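Local coordinates for 2-C-methyl-D-erythritol 4-phosphate cytidylyltransferase (Neisseria gonorrhoeae, PDB 1VGW), which probably catalyses the transfer of a cytidylyl group from CTP to 2-C-methyl-D-erythritol 4-phosphate, releasing diphosphate, in isoprenoid biosynthesis, at residues Asp105-Asp111 with Thr168-Ala174; Arg124-Ala129 with Leu204-Gly208. All coordinates share one frame; numbering follows the deposited sequence.

In the fold
Both contacts involve the central mixed sheet of this GT-A-type cytidylyltransferase, their centres about 11 Å apart. Contact 1 is a strand pair inside the sheet, 106-109 against 169-173; contact 2 sets helix 119-129 on strand 204-207. Strand 136-141 connects them, running antiparallel to 169-173 and parallel to 204-207. Along the chain the segments alternate: strand 106-109, then the helix, then strand 169-173, then strand 204-207. The helix covers the sheet where both contacts reach it, Leu125 and Ala129 lying on Leu108, Pro169 and Leu171. Contact 1 leads toward the predicted substrate-positioning Lys214, whereas contact 2 lies near the second subunit.

Contact 1: Asp105-Asp111 with Thr168-Ala174; sequences DNILVHD and TPQLFQA
Thr168 closes one end of this strand pair with both branches of its side chain. With OG1 set between the backbone N and the carbonyl carbon (chi1 73°), the hydroxyl oxygen accepts a long but nearly straight bond from Asp111 N, 3.3 Å away (172° at the hydrogen). The same oxygen lies 2.9 Å from His110 ND1, while Thr168 CG2 sits 3.3 Å from Asp111 OD1. The Asp111 carboxylate is held by salt bridges to Arg84 and Arg114, and the side chain touches Lys214, predicted to position the substrate MEP. A cis peptide follows Thr168, and CG of Pro169 comes 3.4 Å from His110 ND1, with Pro169 N in the plane of the imidazole at its edge; His110 NE2 bonds to Arg114 O. Beyond the proline, strands 106-109 and 169-173 pair antiparallel where the parallel strands of the mixed GT-A sheet (7-12 beside 106-109) give way to antiparallel ones, joined by paired backbone bonds between Ile107 and Phe172 and between Val109 and Gln170. Leu171 lies alongside Leu108, pointing the same way, on the face covered by helix 119-129. Its CD2 meets Leu108 CD1 at 3.6 Å; its CD1 reaches Asn106 OD1 at 3.5 Å, and Asn106 ND2 bonds to Gly130 O. At the far end, Ala174 N, on the first turn of helix 174-180, bonds to Asp105 O (3.0 Å).

Contact 2: Arg124-Ala129 with Leu204-Gly208; sequences RLIEQA and LLIQG
Ile206 pushes its side chain from strand 204-207 into the flank of helix 119-129, an alpha/beta layer contact in which the helix runs roughly antiparallel to the strand, their local axes 8.8 Å apart. Its CB begins beside the amide of Gln128, whose exact placing is doubtful, since NE2 comes to 3.1 Å from Ile206 CG1, short for a nitrogen against a carbon. From CB the CG2 branch, anti to the backbone N, reaches toward the same nitrogen and lies 4.1 Å from Leu125 N. The other branch, CG1, has a sounder contact with Gln128 CB at 3.9 Å, and the two side chains run alongside one another, head to tail. The tip, CD1, lies 3.7 Å from Ala129 CB and 4.0 Å from Leu125 CD1, with Leu138 of strand 136-141 also packed on Ile206. Leu204 CD1 adds a contact to Gln128 O, while Leu204 and Leu205 also reach the second subunit. At the other end of the contact the bent chain of Arg124 brings its guanidinium edge-on to the backbone: Gln207 O lies in the guanidinium plane and accepts from NE at 3.3 Å and from NH1 at 2.9 Å, straighter at the hydrogen (159°) but from above the carbonyl plane.

Contact 1: Asp105-Asp111 with Thr168-Ala174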
ATOM      1  N   ASP B 105      11.075 -30.115  -4.742  1.00 25.53           N
ATOM      2  CA  ASP B 105      11.049 -29.336  -3.495  1.00 26.22           C
ATOM      3  C   ASP B 105      10.637 -27.875  -3.789  1.00 24.87           C
ATOM      4  O   ASP B 105      10.858 -27.387  -4.904  1.00 25.82           O
ATOM      5  CB  ASP B 105      12.476 -29.284  -2.911  1.00 25.20           C
ATOM      6  CG  ASP B 105      12.901 -30.603  -2.264  1.00 25.72           C
ATOM      7  OD1 ASP B 105      12.082 -31.283  -1.642  1.00 29.08           O
ATOM      8  OD2 ASP B 105      14.093 -30.964  -2.390  1.00 25.83           O
ATOM      9  N   ASN B 106      10.105 -27.157  -2.840  1.00 24.96           N
ATOM     10  CA  ASN B 106       9.694 -25.775  -2.971  1.00 27.37           C
ATOM     11  C   ASN B 106      10.798 -24.745  -2.672  1.00 28.14           C
ATOM     12  O   ASN B 106      11.547 -24.870  -1.682  1.00 28.97           O
ATOM     13  CB  ASN B 106       8.501 -25.536  -2.014  1.00 21.76           C
ATOM     14  CG  ASN B 106       7.291 -26.354  -2.326  1.00 24.99           C
ATOM     15  OD1 ASN B 106       6.863 -26.481  -3.477  1.00 24.41           O
ATOM     16  ND2 ASN B 106       6.632 -26.951  -1.315  1.00 20.54           N
ATOM     17  N   ILE B 107      10.911 -23.715  -3.507  1.00 29.02           N
ATOM     18  CA  ILE B 107      11.903 -22.606  -3.281  1.00 26.68           C
ATOM     19  C   ILE B 107      11.116 -21.325  -2.952  1.00 27.24           C
ATOM     20  O   ILE B 107      10.229 -20.984  -3.790  1.00 27.81           O
ATOM     21  CB  ILE B 107      12.672 -22.327  -4.554  1.00 27.26           C
ATOM     22  CG1 ILE B 107      13.357 -23.554  -5.152  1.00 24.89           C
ATOM     23  CG2 ILE B 107      13.657 -21.160  -4.420  1.00 28.79           C
ATOM     24  CD1 ILE B 107      14.416 -24.203  -4.291  1.00 27.54           C
ATOM     25  N   LEU B 108      11.199 -20.776  -1.753  1.00 25.18           N
ATOM     26  CA  LEU B 108      10.452 -19.540  -1.413  1.00 24.00           C
ATOM     27  C   LEU B 108      11.351 -18.300  -1.611  1.00 24.89           C
ATOM     28  O   LEU B 108      12.298 -18.135  -0.817  1.00 26.58           O
ATOM     29  CB  LEU B 108       9.966 -19.581   0.022  1.00 16.73           C
ATOM     30  CG  LEU B 108       8.790 -20.468   0.379  1.00 24.13           C
ATOM     31  CD1 LEU B 108       9.214 -21.974   0.434  1.00 18.88           C
ATOM     32  CD2 LEU B 108       8.228 -20.111   1.740  1.00 22.39           C
ATOM     33  N   VAL B 109      11.195 -17.537  -2.672  1.00 26.17           N
ATOM     34  CA  VAL B 109      12.026 -16.376  -3.008  1.00 26.70           C
ATOM     35  C   VAL B 109      11.551 -15.113  -2.280  1.00 27.37           C
ATOM     36  O   VAL B 109      10.460 -14.622  -2.485  1.00 27.65           O
ATOM     37  CB  VAL B 109      12.152 -16.134  -4.509  1.00 26.02           C
ATOM     38  CG1 VAL B 109      13.304 -15.181  -4.902  1.00 20.49           C
ATOM     39  CG2 VAL B 109      12.428 -17.439  -5.301  1.00 23.36           C
ATOM     40  N   HIS B 110      12.354 -14.619  -1.323  1.00 27.21           N
ATOM     41  CA  HIS B 110      11.935 -13.473  -0.505  1.00 28.80           C
ATOM     42  C   HIS B 110      12.869 -12.263  -0.581  1.00 26.49           C
ATOM     43  O   HIS B 110      14.072 -12.460  -0.557  1.00 26.00           O
ATOM     44  CB  HIS B 110      11.872 -13.882   0.970  1.00 26.08           C
ATOM     45  CG  HIS B 110      11.176 -12.906   1.857  1.00 25.67           C
ATOM     46  ND1 HIS B 110       9.840 -12.612   1.744  1.00 29.90           N
ATOM     47  CD2 HIS B 110      11.635 -12.154   2.890  1.00 25.15           C
ATOM     48  CE1 HIS B 110       9.495 -11.704   2.676  1.00 29.44           C
ATOM     49  NE2 HIS B 110      10.578 -11.432   3.377  1.00 26.42           N
ATOM     50  N   ASP B 111      12.293 -11.068  -0.645  1.00 27.94           N
ATOM     51  CA  ASP B 111      13.121  -9.813  -0.672  1.00 27.39           C
ATOM     52  C   ASP B 111      13.903  -9.612   0.642  1.00 26.01           C
ATOM     53  O   ASP B 111      13.325  -9.747   1.720  1.00 23.39           O
ATOM     54  CB  ASP B 111      12.163  -8.637  -0.785  1.00 26.67           C
ATOM     55  CG  ASP B 111      11.538  -8.419  -2.135  1.00 25.61           C
ATOM     56  OD1 ASP B 111      10.345  -8.034  -2.154  1.00 31.13           O
ATOM     57  OD2 ASP B 111      12.183  -8.622  -3.166  1.00 24.04           O
ATOM     58  N   THR B 168       6.131 -10.795  -1.357  1.00 29.07           N
ATOM     59  CA  THR B 168       6.993 -11.960  -1.351  1.00 25.72           C
ATOM     60  C   THR B 168       6.774 -12.614   0.008  1.00 28.15           C
ATOM     61  O   THR B 168       6.187 -11.932   0.894  1.00 29.22           O
ATOM     62  CB  THR B 168       8.442 -11.656  -1.629  1.00 27.98           C
ATOM     63  OG1 THR B 168       9.020 -11.020  -0.491  1.00 30.19           O
ATOM     64  CG2 THR B 168       8.680 -10.774  -2.862  1.00 26.28           C
ATOM     65  N   PRO B 169       7.120 -13.874   0.225  1.00 26.82           N
ATOM     66  CA  PRO B 169       7.792 -14.743  -0.702  1.00 23.87           C
ATOM     67  C   PRO B 169       6.910 -15.247  -1.812  1.00 23.16           C
ATOM     68  O   PRO B 169       5.677 -15.091  -1.733  1.00 22.46           O
ATOM     69  CB  PRO B 169       8.258 -15.930   0.178  1.00 24.11           C
ATOM     70  CG  PRO B 169       8.039 -15.496   1.591  1.00 24.04           C
ATOM     71  CD  PRO B 169       6.811 -14.601   1.512  1.00 23.87           C
ATOM     72  N   GLN B 170       7.507 -15.658  -2.902  1.00 23.97           N
ATOM     73  CA  GLN B 170       6.862 -16.270  -4.077  1.00 23.77           C
ATOM     74  C   GLN B 170       7.396 -17.730  -4.104  1.00 22.69           C
ATOM     75  O   GLN B 170       8.613 -17.888  -4.226  1.00 20.50           O
ATOM     76  CB  GLN B 170       7.269 -15.540  -5.379  1.00 19.55           C
ATOM     77  CG  GLN B 170       6.878 -14.046  -5.241  1.00 25.28           C
ATOM     78  CD  GLN B 170       6.554 -13.318  -6.510  1.00 27.18           C
ATOM     79  OE1 GLN B 170       6.957 -13.604  -7.629  1.00 27.59           O
ATOM     80  NE2 GLN B 170       5.799 -12.192  -6.388  1.00 29.09           N
ATOM     81  N   LEU B 171       6.496 -18.678  -3.946  1.00 24.07           N
ATOM     82  CA  LEU B 171       6.859 -20.101  -3.804  1.00 25.01           C
ATOM     83  C   LEU B 171       6.628 -20.972  -5.004  1.00 27.10           C
ATOM     84  O   LEU B 171       5.459 -21.202  -5.380  1.00 26.57           O
ATOM     85  CB  LEU B 171       6.136 -20.599  -2.566  1.00 18.64           C
ATOM     86  CG  LEU B 171       5.612 -21.945  -2.255  1.00 23.93           C
ATOM     87  CD1 LEU B 171       5.951 -23.099  -3.178  1.00 16.97           C
ATOM     88  CD2 LEU B 171       5.858 -22.328  -0.808  1.00 14.83           C
ATOM     89  N   PHE B 172       7.692 -21.522  -5.600  1.00 26.39           N
ATOM     90  CA  PHE B 172       7.621 -22.435  -6.715  1.00 26.39           C
ATOM     91  C   PHE B 172       8.551 -23.654  -6.589  1.00 27.92           C
ATOM     92  O   PHE B 172       9.590 -23.608  -5.907  1.00 27.21           O
ATOM     93  CB  PHE B 172       7.960 -21.694  -8.048  1.00 20.54           C
ATOM     94  CG  PHE B 172       6.980 -20.581  -8.312  1.00 23.11           C
ATOM     95  CD1 PHE B 172       7.390 -19.248  -8.131  1.00 18.27           C
ATOM     96  CD2 PHE B 172       5.649 -20.826  -8.602  1.00 19.71           C
ATOM     97  CE1 PHE B 172       6.447 -18.241  -8.288  1.00 16.56           C
ATOM     98  CE2 PHE B 172       4.722 -19.830  -8.794  1.00 15.54           C
ATOM     99  CZ  PHE B 172       5.155 -18.490  -8.615  1.00 15.34           C
ATOM    100  N   GLN B 173       8.183 -24.748  -7.250  1.00 25.83           N
ATOM    101  CA  GLN B 173       8.989 -25.964  -7.332  1.00 25.35           C
ATOM    102  C   GLN B 173      10.331 -25.580  -7.980  1.00 23.22           C
ATOM    103  O   GLN B 173      10.301 -24.841  -8.980  1.00 23.23           O
ATOM    104  CB  GLN B 173       8.314 -27.012  -8.274  1.00 15.58           C
ATOM    105  CG  GLN B 173       7.122 -27.737  -7.659  1.00 18.74           C
ATOM    106  CD  GLN B 173       6.533 -28.732  -8.667  1.00 25.86           C
ATOM    107  OE1 GLN B 173       7.125 -29.797  -8.910  1.00 22.99           O
ATOM    108  NE2 GLN B 173       5.456 -28.310  -9.325  1.00 24.42           N
ATOM    109  N   ALA B 174      11.423 -26.146  -7.523  1.00 22.58           N
ATOM    110  CA  ALA B 174      12.741 -25.829  -8.076  1.00 21.75           C
ATOM    111  C   ALA B 174      12.857 -26.057  -9.535  1.00 23.25           C
ATOM    112  O   ALA B 174      13.402 -25.216 -10.279  1.00 26.38           O
ATOM    113  CB  ALA B 174      13.772 -26.621  -7.255  1.00 19.26           C
TER

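Contact 2: Arg124-Ala129 with Leu204-Gly208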
ATOM      1  N   ARG B 124       0.471 -19.764   6.087  1.00 38.33           N
ATOM      2  CA  ARG B 124      -0.551 -19.841   5.034  1.00 36.89           C
ATOM      3  C   ARG B 124       0.054 -20.101   3.654  1.00 36.37           C
ATOM      4  O   ARG B 124      -0.429 -20.948   2.892  1.00 38.19           O
ATOM      5  CB  ARG B 124      -1.293 -18.501   4.967  1.00 38.46           C
ATOM      6  CG  ARG B 124      -2.652 -18.480   5.622  1.00 37.67           C
ATOM      7  CD  ARG B 124      -3.539 -17.415   4.998  1.00 37.17           C
ATOM      8  NE  ARG B 124      -2.939 -16.107   5.025  1.00 40.16           N
ATOM      9  CZ  ARG B 124      -2.761 -15.294   6.048  1.00 40.42           C
ATOM     10  NH1 ARG B 124      -2.188 -14.111   5.835  1.00 40.60           N
ATOM     11  NH2 ARG B 124      -3.126 -15.632   7.273  1.00 45.05           N
ATOM     12  N   LEU B 125       1.133 -19.411   3.288  1.00 34.22           N
ATOM     13  CA  LEU B 125       1.741 -19.658   1.972  1.00 32.44           C
ATOM     14  C   LEU B 125       2.217 -21.088   1.836  1.00 32.68           C
ATOM     15  O   LEU B 125       2.129 -21.703   0.768  1.00 33.25           O
ATOM     16  CB  LEU B 125       2.892 -18.690   1.735  1.00 26.09           C
ATOM     17  CG  LEU B 125       3.735 -18.804   0.483  1.00 29.03           C
ATOM     18  CD1 LEU B 125       2.907 -18.436  -0.763  1.00 28.68           C
ATOM     19  CD2 LEU B 125       4.986 -17.913   0.558  1.00 22.83           C
ATOM     20  N   ILE B 126       2.897 -21.604   2.869  1.00 32.49           N
ATOM     21  CA  ILE B 126       3.444 -22.947   2.825  1.00 31.82           C
ATOM     22  C   ILE B 126       2.302 -23.966   2.725  1.00 35.58           C
ATOM     23  O   ILE B 126       2.405 -24.855   1.886  1.00 35.62           O
ATOM     24  CB  ILE B 126       4.343 -23.274   4.008  1.00 29.40           C
ATOM     25  CG1 ILE B 126       5.726 -22.613   3.817  1.00 28.66           C
ATOM     26  CG2 ILE B 126       4.551 -24.775   4.226  1.00 21.64           C
ATOM     27  CD1 ILE B 126       6.376 -22.283   5.178  1.00 30.80           C
ATOM     28  N   GLU B 127       1.265 -23.760   3.516  1.00 35.99           N
ATOM     29  CA  GLU B 127       0.117 -24.640   3.563  1.00 39.60           C
ATOM     30  C   GLU B 127      -0.678 -24.693   2.272  1.00 41.58           C
ATOM     31  O   GLU B 127      -0.975 -25.773   1.748  1.00 40.14           O
ATOM     32  CB  GLU B 127      -0.790 -24.199   4.725  1.00 43.12           C
ATOM     33  CG  GLU B 127      -1.941 -25.150   5.008  1.00 51.45           C
ATOM     34  CD  GLU B 127      -1.439 -26.530   5.395  1.00 54.44           C
ATOM     35  OE1 GLU B 127      -0.500 -26.619   6.211  1.00 56.44           O
ATOM     36  OE2 GLU B 127      -1.963 -27.517   4.852  1.00 58.11           O
ATOM     37  N   GLN B 128      -0.933 -23.515   1.679  1.00 42.52           N
ATOM     38  CA  GLN B 128      -1.708 -23.465   0.431  1.00 42.88           C
ATOM     39  C   GLN B 128      -0.914 -23.623  -0.827  1.00 40.94           C
ATOM     40  O   GLN B 128      -1.201 -24.505  -1.661  1.00 45.38           O
ATOM     41  CB  GLN B 128      -2.506 -22.153   0.436  1.00 43.70           C
ATOM     42  CG  GLN B 128      -3.459 -22.116   1.633  1.00 46.53           C
ATOM     43  CD  GLN B 128      -4.063 -20.763   1.872  1.00 52.48           C
ATOM     44  OE1 GLN B 128      -4.569 -20.489   2.966  1.00 56.69           O
ATOM     45  NE2 GLN B 128      -4.021 -19.873   0.884  1.00 54.73           N
ATOM     46  N   ALA B 129       0.176 -22.896  -1.015  1.00 38.20           N
ATOM     47  CA  ALA B 129       0.928 -23.058  -2.274  1.00 34.31           C
ATOM     48  C   ALA B 129       1.922 -24.181  -2.165  1.00 31.67           C
ATOM     49  O   ALA B 129       2.423 -24.709  -3.170  1.00 33.30           O
ATOM     50  CB  ALA B 129       1.614 -21.734  -2.622  1.00 25.36           C
ATOM     51  N   LEU B 204      -1.355 -19.683  -7.528  1.00 29.05           N
ATOM     52  CA  LEU B 204      -2.435 -19.244  -6.629  1.00 31.03           C
ATOM     53  C   LEU B 204      -2.106 -17.859  -6.050  1.00 31.13           C
ATOM     54  O   LEU B 204      -0.930 -17.472  -5.966  1.00 30.62           O
ATOM     55  CB  LEU B 204      -2.636 -20.218  -5.455  1.00 27.83           C
ATOM     56  CG  LEU B 204      -2.822 -21.691  -5.686  1.00 33.78           C
ATOM     57  CD1 LEU B 204      -2.765 -22.481  -4.375  1.00 35.09           C
ATOM     58  CD2 LEU B 204      -4.176 -21.991  -6.327  1.00 37.88           C
ATOM     59  N   LEU B 205      -3.120 -17.133  -5.601  1.00 32.03           N
ATOM     60  CA  LEU B 205      -2.937 -15.870  -4.893  1.00 32.13           C
ATOM     61  C   LEU B 205      -3.347 -16.134  -3.417  1.00 32.61           C
ATOM     62  O   LEU B 205      -4.514 -16.463  -3.174  1.00 30.63           O
ATOM     63  CB  LEU B 205      -3.778 -14.709  -5.411  1.00 31.12           C
ATOM     64  CG  LEU B 205      -3.328 -14.043  -6.701  1.00 34.50           C
ATOM     65  CD1 LEU B 205      -4.501 -13.384  -7.411  1.00 34.37           C
ATOM     66  CD2 LEU B 205      -2.199 -13.041  -6.498  1.00 31.28           C
ATOM     67  N   ILE B 206      -2.392 -15.999  -2.510  1.00 32.88           N
ATOM     68  CA  ILE B 206      -2.628 -16.194  -1.066  1.00 31.55           C
ATOM     69  C   ILE B 206      -2.512 -14.841  -0.337  1.00 32.74           C
ATOM     70  O   ILE B 206      -1.680 -13.965  -0.624  1.00 28.93           O
ATOM     71  CB  ILE B 206      -1.628 -17.202  -0.526  1.00 31.94           C
ATOM     72  CG1 ILE B 206      -1.965 -18.624  -1.106  1.00 33.64           C
ATOM     73  CG2 ILE B 206      -1.527 -17.290   0.966  1.00 26.32           C
ATOM     74  CD1 ILE B 206      -0.824 -19.048  -2.031  1.00 35.42           C
ATOM     75  N   GLN B 207      -3.430 -14.582   0.565  1.00 33.45           N
ATOM     76  CA  GLN B 207      -3.527 -13.359   1.321  1.00 34.66           C
ATOM     77  C   GLN B 207      -2.271 -13.053   2.104  1.00 36.65           C
ATOM     78  O   GLN B 207      -1.819 -13.852   2.920  1.00 38.24           O
ATOM     79  CB  GLN B 207      -4.736 -13.386   2.255  1.00 31.26           C
ATOM     80  CG  GLN B 207      -4.910 -12.190   3.123  1.00 36.92           C
ATOM     81  CD  GLN B 207      -5.180 -10.859   2.457  1.00 39.40           C
ATOM     82  OE1 GLN B 207      -5.799 -10.711   1.379  1.00 39.14           O
ATOM     83  NE2 GLN B 207      -4.739  -9.811   3.164  1.00 40.00           N
ATOM     84  N   GLY B 208      -1.688 -11.869   1.856  1.00 37.53           N
ATOM     85  CA  GLY B 208      -0.480 -11.463   2.568  1.00 36.04           C
ATOM     86  C   GLY B 208      -0.830 -10.660   3.823  1.00 36.73           C
ATOM     87  O   GLY B 208      -1.625 -11.106   4.654  1.00 35.56           O
TER